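Long-range contacts in beta-porphyranase A (Bacteroides plebeius, PDB 4AW7), which cleaves the sulfated red-algal polysaccharide porphyran at beta-D-galactose-(1->4)-alpha-L-galactose-6-sulfate linkages, releasing mostly disaccharides: residues G116-Q121 with R164-D169; R292-F297 with L426-N431; Y477-L482 with S492-G497; K524-A529 with Q558-G563; T528-P533 with I551-D556. All blocks are in the same frame, centred on the assembly; numbering follows the deposited sequence. Where two conformers were deposited one is given.

Contact 1 of 5, residues G116-Q121 with R164-D169; sequences GGIDVQ and RELMVD
Leu166 meets Gly116 and Ile118 of the loop before helix 120-132, and Val120 in its first turn. Its CD1 branch touches Val120 CG2 at 3.5 Å, and the two side chains lie alongside and point opposite ways. The same CD1 lies 4.0 Å from Ile118 CG2. The other branch, CD2, comes to 4.2 Å from Gly116 CA. Leu166 CG stands anti to the backbone N (chi1 179°), and the fork at CG then spreads one methyl to the valine and isoleucine and the other to the glycine. Val120 also works with both methyls. CG2 faces Leu166. Val120 CG1 rests 3.3 Å from the carbonyl oxygen Asp169 O. No hydrogen bond links the two segments.

The polar groups act in the second shell. Asp119 is the N-cap of helix 120-132 and its OD1 accepts from Ala122 N, which fixes the helix start just before Val120. Gln121 OE1 is bonded to Lys176 NZ, further along helix 160-179. Asp169 turns its carboxylate to Arg218 in a salt bridge, while neighbouring Val168 packs on helix 212-219. Two consecutive outer helices of the catalytic (beta/alpha)8 barrel are thus joined near the protein surface. The direct contact is methyl against methyl, with one methyl on a carbonyl oxygen. It therefore gives close fit but no directional hold, and the direction comes from bonds such as Val120 O to Ser173 OG.

Contact 2 of 5, residues R292-F297 with L426-N431; sequences RSVSSF and LYVNYN
Helix 293-297 passes strand 426-429 at 134°, with axes 8.2 Å apart, and brings Ser295 and Val428 closest in backbone. The apolar part lies along the strand. Val294 CG1 is 3.8 Å from Leu426 CD2, and these two side chains cross at about a right angle. Val428 fits against the first turn of the helix: CG1 touches Arg292 CA, and CG2 lies 3.8 Å from Ser295 CB. The hydroxyl of Ser295 sits between its backbone N and carbonyl carbon (chi1 55°), which turns it back to donate to Arg292 O at 3.0 Å. That carbonyl also accepts from Ser295 N.

The polar part lies just past the strand end. Arg292 runs extended from CG to NE and grips one atom, Tyr430 O, side-on with two nitrogens. NE donates at 2.8 Å and NH2 donates to the same oxygen at 2.9 Å. The oxygen lies near the guanidinium plane, but NH2 approaches from above the carbonyl plane. Arg292 CD sits over one face of the Tyr430 ring, and Ser295 OG is at the ring edge. Tyr430 was modelled in two conformers, so its ring contacts hold for one of them. Arg292 NH1 makes a salt bridge to Asp277, so the group is held from two directions.

Ile434 of strand 433-441 and Phe361 of helix 359-365 also pack on Val294. This is a domain interface, in which a helix of the catalytic barrel packs on a sheet of the first beta-sandwich domain.

Contact 3 of 5, residues Y477-L482 with S492-G497; sequences YSSEYL and SFPFTG
Ser478 and Pro494 make the tight centre of this contact. Ser478 OG stands anti to its backbone N (chi1 -176°) and donates to Pro494 O at 2.8 Å. The same OG accepts from Glu480 N at 3.1 Å, which closes an ST turn. Ser478 CB lies over one face of the Phe495 ring, 4.1 Å from its centroid, in a CH-pi contact. The Phe493 ring comes edge-on: Ser478 OG and Glu480 O both lie near its plane, and Phe493 CD2 is 3.5 Å from Glu480 O.

The outer side is looser and wet. Ser479 OG sits over Pro494 CG, and Glu480 CG lies beside Pro494 CD at 3.7 Å. Three waters bridge the segments. One joins Tyr477 O to Thr496 N, and another joins Ser479 N to Pro494 O. The third donates to Ser492 O and weakly to Glu480 OE1, whose salt bridge is to Lys483.

The segments run roughly antiparallel without direct backbone bonds. Phe493 and Phe495 pair instead with strand 563-570, while Leu482 bonds to strand 577-589. The arrangement is that of a beta-sandwich flank, where strands of two sheets approach through side chains and water.

Contact 4 of 5, residues K524-A529 with Q558-G563; sequences KINGTA and QLLKNG
Asn526 reaches from a type I' turn, Ile525 to Thr528, to the backbone of Leu559. Its CB lies 4.1 Å from Leu559 O, and CG is no nearer than 4.0 Å. At the tip, ND2 donates to Leu559 O at 2.9 Å. The bond is fairly straight, 160° at the hydrogen, and the oxygen lies in the amide plane. The donor is tilted from the carbonyl plane by 23°. ND2 is also hydrogen-bonded to Asn565 OD1. Asn526 OD1 accepts from Asn566 N. The amide is therefore gripped on both its polar atoms, which fixes its flip. A leucine in its place would probably leave Leu559 O and Asn566 N without these mates and set the loop free to shift against the turn.

Apolar contacts lie beside the amide. Ile525 CG2 points anti to the backbone N and touches two leucines. It is 3.9 Å from Leu560 CD2 and 4.1 Å from Leu559 CB. Leu559 then crosses Thr528 at about a right angle, with its CD2 3.9 Å from Thr528 CG2. The threonine methyl also stands anti to its own backbone N, which carries it toward the leucine.

The turn links strands 522-525 and 528-530, and the facing loop carries the chain from strand 546-555 to strand 563-570. Ile525 also packs on Val567 of strand 563-570, beside the turn, and Leu560 on Phe555 of strand 546-555.

Contact 5 of 5, residues T528-P533 with I551-D556; sequences TAVSVP and IEVPFD
The edge strand 528-530 and the loop after it face edge strand 546-555 of the other sheet in the C-terminal beta-sandwich, and Val530 meets Val553. Val530 uses both methyls. CG2 lies 4.0 Å from Val553 CG1, and CG1 is 3.9 Å from Phe555 CB. Val553 CG1, anti to its backbone N (chi1 180°), also sits 3.4 Å from Ser531 O. Val553 CG2 faces the other way along the strand, to Pro533 CD at 4.1 Å.

Pro533 lies against Glu552 to Pro554. Its CG is 3.3 Å from Glu552 O and 3.9 Å from Pro554 CD. With a glycine in place of Pro533, the ring carbons against Glu552 O and Pro554 CD are gone, which would probably leave a gap at the tip of Pro554 and Val553 CG2 less covered.

No direct hydrogen bond joins the segments. One water donates to both Ser531 O and Pro554 O, each at 2.8 Å, and so bridges the two backbones. Each strand has backbone bonds inside its own sheet: Val530 with Val523, Val553 with Leu507. Asn535, Trp536 and Gly538, just past Pro533, bind a calcium ion together with Asp381. Side-chain packing between sheets that do not share hydrogen bonds is the hallmark of a beta-sandwich.

Overall arrangement
Contact 1 is a surface contact in the catalytic barrel, while the other four are partly buried. Contact 2 joins barrel to first sandwich domain and is the one with an arginine bonded across it. Contacts 3, 4 and 5 lie on one side of the chain centre. Contacts 4 and 5 share Thr528 and Ala529 and touch directly: Leu559 CD1 is 3.7 Å from Val530 CG1, and Ile525 packs on the Phe555 ring. All three reach the sheet of strands 491-498, 563-570, 522-525 and 528-530. Water bridges the segments within contact 3, beside a direct serine bond, and within contact 5, beside apolar packing. Contact 4 is fastened by an amide, and contact 1 is mostly aliphatic.

Contact 1 of 5, residues G116-Q121 with R164-D169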
# COMPACT_ATOMS: atom_id res chain seq x y z
N GLY A 116 -21.65 13.35 -18.27
CA GLY A 116 -23.04 12.90 -18.34
C GLY A 116 -23.41 12.58 -19.78
O GLY A 116 -23.00 13.26 -20.71
N GLY A 117 -24.18 11.51 -19.92
CA GLY A 117 -24.69 11.12 -21.23
C GLY A 117 -23.78 10.21 -22.01
O GLY A 117 -24.15 9.71 -23.06
N ILE A 118 -22.57 9.97 -21.50
CA ILE A 118 -21.63 9.07 -22.17
C ILE A 118 -22.20 7.67 -22.36
O ILE A 118 -22.87 7.13 -21.48
CB ILE A 118 -20.26 9.04 -21.39
CG1 ILE A 118 -19.17 8.43 -22.26
CG2 ILE A 118 -20.41 8.36 -20.05
CD1 ILE A 118 -17.78 8.69 -21.69
N ASP A 119 -21.87 7.07 -23.52
CA ASP A 119 -22.21 5.70 -23.81
C ASP A 119 -21.15 4.82 -23.11
O ASP A 119 -20.03 4.66 -23.59
CB ASP A 119 -22.24 5.47 -25.33
CG ASP A 119 -22.54 4.02 -25.73
OD1 ASP A 119 -22.50 3.11 -24.90
OD2 ASP A 119 -22.91 3.81 -26.93
N VAL A 120 -21.52 4.28 -21.97
CA VAL A 120 -20.61 3.52 -21.14
C VAL A 120 -20.14 2.22 -21.82
O VAL A 120 -18.98 1.83 -21.70
CB VAL A 120 -21.33 3.19 -19.80
CG1 VAL A 120 -20.57 2.26 -19.01
CG2 VAL A 120 -21.61 4.47 -18.97
N GLN A 121 -21.03 1.55 -22.55
CA GLN A 121 -20.62 0.35 -23.28
C GLN A 121 -19.60 0.70 -24.38
O GLN A 121 -18.58 0.03 -24.50
CB GLN A 121 -21.86 -0.42 -23.79
CG GLN A 121 -22.64 -1.10 -22.60
CD GLN A 121 -21.75 -2.14 -21.81
OE1 GLN A 121 -21.16 -2.96 -22.45
NE2 GLN A 121 -21.63 -2.07 -20.49
N ARG A 164 -21.11 9.43 -9.20
CA ARG A 164 -20.31 8.31 -8.64
C ARG A 164 -20.70 7.00 -9.27
O ARG A 164 -19.86 6.19 -9.67
CB ARG A 164 -20.46 8.15 -7.12
CG ARG A 164 -19.81 9.27 -6.35
CD ARG A 164 -19.85 9.10 -4.80
NE ARG A 164 -21.18 9.30 -4.15
CZ ARG A 164 -21.74 10.48 -3.82
NH1 ARG A 164 -21.20 11.64 -4.13
NH2 ARG A 164 -22.95 10.51 -3.26
N GLU A 165 -22.02 6.80 -9.44
CA GLU A 165 -22.51 5.59 -10.05
C GLU A 165 -22.09 5.46 -11.53
O GLU A 165 -21.71 4.39 -12.00
CB GLU A 165 -24.04 5.47 -9.89
CG GLU A 165 -24.46 5.23 -8.47
CD GLU A 165 -25.94 5.35 -8.21
OE1 GLU A 165 -26.67 5.73 -9.14
OE2 GLU A 165 -26.35 5.10 -7.07
N LEU A 166 -22.15 6.56 -12.27
CA LEU A 166 -21.68 6.58 -13.67
C LEU A 166 -20.17 6.25 -13.73
O LEU A 166 -19.74 5.47 -14.60
CB LEU A 166 -21.98 7.95 -14.30
CG LEU A 166 -21.52 8.14 -15.76
CD1 LEU A 166 -22.21 7.09 -16.67
CD2 LEU A 166 -21.81 9.55 -16.21
N MET A 167 -19.39 6.80 -12.83
CA MET A 167 -17.94 6.52 -12.80
C MET A 167 -17.69 5.04 -12.53
O MET A 167 -16.80 4.43 -13.14
CB MET A 167 -17.31 7.41 -11.74
CG MET A 167 -17.22 8.85 -12.13
SD MET A 167 -16.87 9.92 -10.69
CE MET A 167 -16.27 11.41 -11.53
N VAL A 168 -18.46 4.46 -11.63
CA VAL A 168 -18.34 3.04 -11.35
C VAL A 168 -18.76 2.21 -12.56
O VAL A 168 -18.12 1.21 -12.88
CB VAL A 168 -19.09 2.64 -10.08
CG1 VAL A 168 -19.05 1.14 -9.83
CG2 VAL A 168 -18.50 3.40 -8.86
N ASP A 169 -19.83 2.61 -13.27
CA ASP A 169 -20.27 1.90 -14.46
C ASP A 169 -19.20 1.96 -15.57
O ASP A 169 -19.04 1.01 -16.33
CB ASP A 169 -21.60 2.48 -14.94
CG ASP A 169 -22.76 2.11 -14.08
OD1 ASP A 169 -22.69 1.16 -13.27
OD2 ASP A 169 -23.83 2.78 -14.24

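Contact 2 of 5, residues R292-F297 with L426-N431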
# COMPACT_ATOMS: atom_id res chain seq x y z
N ARG A 292 9.99 15.61 3.51
CA ARG A 292 9.37 15.08 4.73
C ARG A 292 8.59 13.76 4.39
O ARG A 292 8.51 12.83 5.22
CB ARG A 292 8.48 16.14 5.41
CG ARG A 292 9.23 17.37 5.92
CD ARG A 292 8.35 18.56 6.46
NE ARG A 292 9.20 19.68 6.91
CZ ARG A 292 8.90 20.98 6.86
NH1 ARG A 292 7.76 21.40 6.33
NH2 ARG A 292 9.78 21.88 7.34
N SER A 293 8.07 13.64 3.17
CA SER A 293 7.37 12.42 2.68
C SER A 293 8.13 11.12 2.81
O SER A 293 7.54 10.04 2.85
CB SER A 293 6.99 12.62 1.18
OG SER A 293 6.03 13.61 1.04
N VAL A 294 9.46 11.20 2.79
CA VAL A 294 10.27 9.99 2.84
C VAL A 294 9.99 9.17 4.10
O VAL A 294 9.98 7.95 4.04
CB VAL A 294 11.77 10.31 2.71
CG1 VAL A 294 12.64 9.11 3.07
CG2 VAL A 294 12.05 10.79 1.26
N SER A 295 9.75 9.81 5.23
CA SER A 295 9.45 9.04 6.42
C SER A 295 8.15 8.26 6.22
O SER A 295 8.05 7.12 6.65
CB SER A 295 9.45 9.86 7.72
OG SER A 295 8.60 10.93 7.60
N SER A 296 7.17 8.86 5.54
CA SER A 296 5.91 8.20 5.23
C SER A 296 6.15 7.02 4.30
O SER A 296 5.54 5.97 4.47
CB SER A 296 4.91 9.15 4.56
OG SER A 296 4.56 10.19 5.44
N PHE A 297 7.00 7.17 3.29
CA PHE A 297 7.31 6.03 2.43
C PHE A 297 7.72 4.84 3.30
O PHE A 297 7.23 3.72 3.13
CB PHE A 297 8.42 6.30 1.43
CG PHE A 297 8.18 7.42 0.45
CD1 PHE A 297 6.93 7.84 0.05
CD2 PHE A 297 9.27 8.03 -0.13
CE1 PHE A 297 6.77 8.91 -0.84
CE2 PHE A 297 9.12 9.04 -1.02
CZ PHE A 297 7.88 9.51 -1.36
N LEU A 426 18.32 6.12 7.88
CA LEU A 426 17.67 7.24 7.24
C LEU A 426 16.74 7.89 8.26
O LEU A 426 15.71 7.32 8.66
CB LEU A 426 16.91 6.81 5.99
CG LEU A 426 16.44 7.94 5.06
CD1 LEU A 426 15.95 7.32 3.76
CD2 LEU A 426 15.39 8.86 5.70
N TYR A 427 17.12 9.08 8.72
CA TYR A 427 16.36 9.83 9.71
C TYR A 427 15.81 11.08 9.03
O TYR A 427 16.56 11.83 8.45
CB TYR A 427 17.25 10.20 10.91
CG TYR A 427 16.57 11.17 11.87
CD1 TYR A 427 15.28 10.96 12.29
CD2 TYR A 427 17.22 12.30 12.36
CE1 TYR A 427 14.63 11.81 13.17
CE2 TYR A 427 16.56 13.17 13.26
CZ TYR A 427 15.26 12.92 13.63
OH TYR A 427 14.64 13.79 14.52
N VAL A 428 14.50 11.25 9.10
CA VAL A 428 13.83 12.43 8.55
C VAL A 428 13.46 13.33 9.72
O VAL A 428 12.62 13.00 10.53
CB VAL A 428 12.58 12.07 7.73
CG1 VAL A 428 11.98 13.32 7.11
CG2 VAL A 428 12.91 11.05 6.64
N ASN A 429 14.10 14.48 9.78
CA ASN A 429 13.75 15.50 10.78
C ASN A 429 12.97 16.61 10.09
O ASN A 429 13.36 17.07 9.01
CB ASN A 429 15.03 16.02 11.41
CG ASN A 429 14.76 17.09 12.44
OD1 ASN A 429 14.70 18.27 12.09
ND2 ASN A 429 14.49 16.68 13.68
N TYR A 430 11.84 17.02 10.66
CA TYR A 430 11.03 17.93 9.89
C TYR A 430 11.72 19.29 9.61
O TYR A 430 11.46 19.84 8.54
CB TYR A 430 9.60 18.04 10.45
CG TYR A 430 8.70 16.83 10.16
CD1 TYR A 430 9.20 15.65 9.58
CD2 TYR A 430 7.35 16.88 10.43
CE1 TYR A 430 8.40 14.59 9.31
CE2 TYR A 430 6.52 15.82 10.18
CZ TYR A 430 7.04 14.68 9.62
OH TYR A 430 6.15 13.65 9.39
N ASN A 431 12.60 19.79 10.48
CA ASN A 431 13.28 21.05 10.16
C ASN A 431 14.61 20.86 9.42
O ASN A 431 14.95 21.70 8.57
CB ASN A 431 13.47 21.94 11.41
CG ASN A 431 12.16 22.59 11.88
OD1 ASN A 431 11.20 22.70 11.12
ND2 ASN A 431 12.14 23.03 13.13

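Contact 3 of 5, residues Y477-L482 with S492-G497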
# COMPACT_ATOMS: atom_id res chain seq x y z
N TYR A 477 -10.47 -15.02 7.10
CA TYR A 477 -11.46 -13.97 7.06
C TYR A 477 -12.80 -14.51 7.55
O TYR A 477 -13.14 -15.64 7.35
CB TYR A 477 -11.56 -13.41 5.66
CG TYR A 477 -10.25 -12.83 5.15
CD1 TYR A 477 -9.29 -13.63 4.55
CD2 TYR A 477 -9.96 -11.49 5.29
CE1 TYR A 477 -8.09 -13.12 4.10
CE2 TYR A 477 -8.73 -10.97 4.86
CZ TYR A 477 -7.82 -11.79 4.26
OH TYR A 477 -6.61 -11.32 3.83
N SER A 478 -13.58 -13.64 8.15
CA SER A 478 -14.89 -14.02 8.67
C SER A 478 -16.00 -13.74 7.69
O SER A 478 -15.92 -12.78 6.93
CB SER A 478 -15.11 -13.28 9.97
OG SER A 478 -16.34 -13.68 10.61
N SER A 479 -17.10 -14.51 7.76
CA SER A 479 -18.31 -14.20 7.02
C SER A 479 -18.98 -12.97 7.58
O SER A 479 -19.87 -12.43 6.92
CB SER A 479 -19.29 -15.37 7.11
OG SER A 479 -19.66 -15.62 8.47
N GLU A 480 -18.59 -12.53 8.78
CA GLU A 480 -19.17 -11.36 9.45
C GLU A 480 -18.23 -10.19 9.39
O GLU A 480 -17.06 -10.33 9.72
CB GLU A 480 -19.46 -11.70 10.92
CG GLU A 480 -20.51 -12.76 11.10
CD GLU A 480 -21.87 -12.23 10.76
OE1 GLU A 480 -22.27 -11.20 11.33
OE2 GLU A 480 -22.49 -12.84 9.90
N TYR A 481 -18.74 -9.03 8.98
CA TYR A 481 -17.98 -7.78 9.01
C TYR A 481 -18.93 -6.63 9.32
O TYR A 481 -20.16 -6.83 9.36
CB TYR A 481 -17.14 -7.53 7.72
CG TYR A 481 -17.82 -6.66 6.69
CD1 TYR A 481 -19.10 -6.94 6.25
CD2 TYR A 481 -17.17 -5.57 6.14
CE1 TYR A 481 -19.76 -6.09 5.35
CE2 TYR A 481 -17.79 -4.72 5.23
CZ TYR A 481 -19.11 -4.98 4.84
OH TYR A 481 -19.71 -4.10 3.96
N LEU A 482 -18.39 -5.44 9.54
CA LEU A 482 -19.17 -4.21 9.71
C LEU A 482 -20.35 -4.41 10.66
O LEU A 482 -21.52 -4.30 10.28
CB LEU A 482 -19.58 -3.64 8.35
CG LEU A 482 -20.19 -2.23 8.37
CD1 LEU A 482 -19.29 -1.23 9.07
CD2 LEU A 482 -20.44 -1.79 6.95
N SER A 492 -20.10 -12.08 17.63
CA SER A 492 -19.51 -13.36 17.27
C SER A 492 -18.97 -13.34 15.84
O SER A 492 -19.69 -12.99 14.91
CB SER A 492 -20.58 -14.43 17.40
OG SER A 492 -20.19 -15.65 16.82
N PHE A 493 -17.72 -13.74 15.69
CA PHE A 493 -17.06 -13.81 14.37
C PHE A 493 -16.59 -15.22 14.09
O PHE A 493 -15.60 -15.66 14.73
CB PHE A 493 -15.90 -12.80 14.31
CG PHE A 493 -16.38 -11.37 14.36
CD1 PHE A 493 -16.57 -10.74 15.57
CD2 PHE A 493 -16.68 -10.68 13.19
CE1 PHE A 493 -17.04 -9.43 15.64
CE2 PHE A 493 -17.14 -9.40 13.24
CZ PHE A 493 -17.33 -8.76 14.47
N PRO A 494 -17.25 -15.89 13.14
CA PRO A 494 -16.83 -17.26 12.81
C PRO A 494 -15.76 -17.27 11.74
O PRO A 494 -15.74 -16.39 10.85
CB PRO A 494 -18.12 -17.90 12.29
CG PRO A 494 -18.90 -16.77 11.74
CD PRO A 494 -18.54 -15.55 12.51
N PHE A 495 -14.89 -18.26 11.83
CA PHE A 495 -13.82 -18.50 10.85
C PHE A 495 -13.83 -19.97 10.47
O PHE A 495 -14.22 -20.81 11.30
CB PHE A 495 -12.46 -18.14 11.44
CG PHE A 495 -12.33 -16.70 11.78
CD1 PHE A 495 -12.79 -16.22 12.99
CD2 PHE A 495 -11.76 -15.82 10.88
CE1 PHE A 495 -12.70 -14.90 13.31
CE2 PHE A 495 -11.67 -14.46 11.21
CZ PHE A 495 -12.13 -14.01 12.41
N THR A 496 -13.42 -20.30 9.25
CA THR A 496 -13.40 -21.67 8.76
C THR A 496 -12.07 -21.99 8.08
O THR A 496 -11.36 -21.10 7.62
CB THR A 496 -14.56 -21.91 7.77
OG1 THR A 496 -14.42 -21.08 6.61
CG2 THR A 496 -15.93 -21.65 8.44
N GLY A 497 -11.77 -23.29 7.98
CA GLY A 497 -10.62 -23.74 7.21
C GLY A 497 -9.26 -23.47 7.84
O GLY A 497 -8.27 -23.53 7.15
O HOH W 1 -12.00 -18.13 7.94
O HOH W 2 -16.66 -17.29 8.29
O HOH W 3 -20.91 -10.58 14.31

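Contact 4 of 5, residues K524-A529 with Q558-G563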
# COMPACT_ATOMS: atom_id res chain seq x y z
N LYS A 524 -12.48 -13.24 23.34
CA LYS A 524 -12.37 -14.67 23.60
C LYS A 524 -12.09 -15.41 22.28
O LYS A 524 -12.77 -15.19 21.26
CB LYS A 524 -13.65 -15.19 24.24
CG LYS A 524 -13.93 -14.60 25.61
CD LYS A 524 -15.18 -15.18 26.30
CE LYS A 524 -15.36 -14.49 27.64
NZ LYS A 524 -16.34 -15.26 28.47
N ILE A 525 -11.10 -16.31 22.34
CA ILE A 525 -10.75 -17.15 21.21
C ILE A 525 -11.27 -18.55 21.59
O ILE A 525 -10.77 -19.16 22.55
CB ILE A 525 -9.21 -17.21 20.98
CG1 ILE A 525 -8.60 -15.80 20.88
CG2 ILE A 525 -8.88 -18.05 19.78
CD1 ILE A 525 -9.13 -14.90 19.76
N ASN A 526 -12.27 -19.03 20.87
CA ASN A 526 -12.90 -20.32 21.24
C ASN A 526 -13.20 -20.38 22.73
O ASN A 526 -12.99 -21.42 23.38
CB ASN A 526 -11.99 -21.47 20.80
CG ASN A 526 -11.80 -21.48 19.29
OD1 ASN A 526 -12.76 -21.28 18.54
ND2 ASN A 526 -10.57 -21.71 18.84
N GLY A 527 -13.73 -19.29 23.27
CA GLY A 527 -14.15 -19.29 24.67
C GLY A 527 -13.13 -18.90 25.70
O GLY A 527 -13.48 -18.67 26.85
N THR A 528 -11.86 -18.82 25.31
CA THR A 528 -10.78 -18.44 26.21
C THR A 528 -10.46 -16.95 26.08
O THR A 528 -10.08 -16.46 25.00
CB THR A 528 -9.50 -19.26 25.94
OG1 THR A 528 -9.80 -20.64 26.17
CG2 THR A 528 -8.33 -18.79 26.84
N ALA A 529 -10.63 -16.22 27.17
CA ALA A 529 -10.32 -14.79 27.19
C ALA A 529 -8.83 -14.59 27.05
O ALA A 529 -8.03 -15.27 27.68
CB ALA A 529 -10.86 -14.14 28.49
N GLN A 558 -2.00 -22.21 20.22
CA GLN A 558 -2.54 -23.43 20.75
C GLN A 558 -4.03 -23.32 21.10
O GLN A 558 -4.73 -24.33 21.20
CB GLN A 558 -1.65 -23.95 21.92
CG GLN A 558 -0.10 -24.17 21.55
CD GLN A 558 0.11 -25.17 20.43
OE1 GLN A 558 -0.73 -26.01 20.18
NE2 GLN A 558 1.28 -25.07 19.72
N LEU A 559 -4.56 -22.10 21.19
CA LEU A 559 -6.00 -21.89 21.35
C LEU A 559 -6.81 -22.17 20.10
O LEU A 559 -8.02 -22.33 20.16
CB LEU A 559 -6.32 -20.46 21.82
CG LEU A 559 -5.78 -20.09 23.21
CD1 LEU A 559 -6.04 -18.60 23.51
CD2 LEU A 559 -6.39 -20.98 24.30
N LEU A 560 -6.16 -22.19 18.94
CA LEU A 560 -6.84 -22.44 17.70
C LEU A 560 -6.98 -23.94 17.45
O LEU A 560 -6.08 -24.73 17.74
CB LEU A 560 -6.10 -21.82 16.51
CG LEU A 560 -6.03 -20.31 16.53
CD1 LEU A 560 -5.17 -19.81 15.38
CD2 LEU A 560 -7.42 -19.68 16.50
N LYS A 561 -8.09 -24.28 16.85
CA LYS A 561 -8.35 -25.65 16.38
C LYS A 561 -8.27 -25.74 14.87
O LYS A 561 -8.44 -24.75 14.14
CB LYS A 561 -9.70 -26.16 16.88
CG LYS A 561 -9.78 -26.20 18.44
CD LYS A 561 -8.66 -27.15 19.01
CE LYS A 561 -8.77 -27.48 20.48
NZ LYS A 561 -7.58 -28.31 20.94
N ASN A 562 -8.08 -26.95 14.36
CA ASN A 562 -8.15 -27.14 12.91
C ASN A 562 -9.59 -27.04 12.43
O ASN A 562 -10.47 -27.70 12.97
CB ASN A 562 -7.56 -28.50 12.56
CG ASN A 562 -6.08 -28.57 12.83
OD1 ASN A 562 -5.32 -27.71 12.37
ND2 ASN A 562 -5.65 -29.54 13.64
N GLY A 563 -9.83 -26.22 11.42
CA GLY A 563 -11.17 -26.04 10.87
C GLY A 563 -11.84 -24.80 11.44
O GLY A 563 -11.36 -23.67 11.30

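Contact 5 of 5, residues T528-P533 with I551-D556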
# COMPACT_ATOMS: atom_id res chain seq x y z
N THR A 528 -11.86 -18.82 25.31
CA THR A 528 -10.78 -18.44 26.21
C THR A 528 -10.46 -16.95 26.08
O THR A 528 -10.08 -16.46 25.00
CB THR A 528 -9.50 -19.26 25.94
OG1 THR A 528 -9.80 -20.64 26.17
CG2 THR A 528 -8.33 -18.79 26.84
N ALA A 529 -10.63 -16.22 27.17
CA ALA A 529 -10.32 -14.79 27.19
C ALA A 529 -8.83 -14.59 27.05
O ALA A 529 -8.03 -15.27 27.68
CB ALA A 529 -10.86 -14.14 28.49
N VAL A 530 -8.46 -13.63 26.21
CA VAL A 530 -7.08 -13.24 26.01
C VAL A 530 -6.90 -11.74 26.27
O VAL A 530 -7.83 -10.98 26.14
CB VAL A 530 -6.60 -13.62 24.60
CG1 VAL A 530 -6.72 -15.12 24.37
CG2 VAL A 530 -7.39 -12.87 23.51
N SER A 531 -5.69 -11.38 26.67
CA SER A 531 -5.27 -10.00 26.91
C SER A 531 -5.32 -9.13 25.64
O SER A 531 -4.86 -9.56 24.59
CB SER A 531 -3.83 -10.07 27.45
OG SER A 531 -3.34 -8.84 27.92
N VAL A 532 -5.95 -7.95 25.72
CA VAL A 532 -5.95 -6.98 24.62
C VAL A 532 -4.85 -5.94 24.91
O VAL A 532 -4.86 -5.28 25.94
CB VAL A 532 -7.33 -6.28 24.40
CG1 VAL A 532 -7.23 -5.19 23.36
CG2 VAL A 532 -8.44 -7.30 24.07
N PRO A 533 -3.91 -5.75 24.00
CA PRO A 533 -2.88 -4.74 24.22
C PRO A 533 -3.41 -3.30 24.34
O PRO A 533 -4.43 -2.95 23.74
CB PRO A 533 -1.99 -4.87 22.98
CG PRO A 533 -2.29 -6.19 22.42
CD PRO A 533 -3.72 -6.48 22.74
N ILE A 551 -6.18 -2.98 15.59
CA ILE A 551 -5.44 -3.29 16.80
C ILE A 551 -5.15 -4.78 16.78
O ILE A 551 -6.08 -5.59 16.72
CB ILE A 551 -6.23 -2.87 18.06
CG1 ILE A 551 -6.52 -1.37 18.05
CG2 ILE A 551 -5.46 -3.25 19.34
CD1 ILE A 551 -7.53 -0.90 19.10
N GLU A 552 -3.87 -5.14 16.83
CA GLU A 552 -3.52 -6.56 16.88
C GLU A 552 -3.66 -7.11 18.28
O GLU A 552 -3.27 -6.46 19.26
CB GLU A 552 -2.07 -6.76 16.51
CG GLU A 552 -1.73 -6.40 15.11
CD GLU A 552 -0.22 -6.43 14.88
OE1 GLU A 552 0.56 -5.55 15.42
OE2 GLU A 552 0.17 -7.37 14.15
N VAL A 553 -4.18 -8.31 18.36
CA VAL A 553 -4.31 -9.00 19.65
C VAL A 553 -3.58 -10.35 19.50
O VAL A 553 -4.19 -11.32 19.04
CB VAL A 553 -5.77 -9.19 20.02
CG1 VAL A 553 -5.90 -9.91 21.36
CG2 VAL A 553 -6.51 -7.86 20.01
N PRO A 554 -2.28 -10.39 19.85
CA PRO A 554 -1.58 -11.68 19.79
C PRO A 554 -2.09 -12.65 20.82
O PRO A 554 -2.51 -12.24 21.88
CB PRO A 554 -0.12 -11.33 20.05
CG PRO A 554 -0.02 -9.88 20.22
CD PRO A 554 -1.37 -9.28 20.21
N PHE A 555 -2.08 -13.93 20.51
CA PHE A 555 -2.48 -14.92 21.49
C PHE A 555 -1.82 -16.25 21.16
O PHE A 555 -1.26 -16.43 20.08
CB PHE A 555 -4.02 -15.03 21.55
CG PHE A 555 -4.66 -15.47 20.27
CD1 PHE A 555 -4.75 -16.81 19.94
CD2 PHE A 555 -5.14 -14.54 19.35
CE1 PHE A 555 -5.31 -17.21 18.76
CE2 PHE A 555 -5.71 -14.94 18.18
CZ PHE A 555 -5.79 -16.27 17.86
N ASP A 556 -1.90 -17.19 22.08
CA ASP A 556 -1.26 -18.49 21.89
C ASP A 556 -1.96 -19.27 20.76
O ASP A 556 -3.16 -19.55 20.81
CB ASP A 556 -1.31 -19.27 23.21
CG ASP A 556 -0.35 -20.44 23.25
OD1 ASP A 556 -0.10 -21.05 22.22
OD2 ASP A 556 0.12 -20.74 24.39
O HOH W 4 -2.56 -9.70 23.08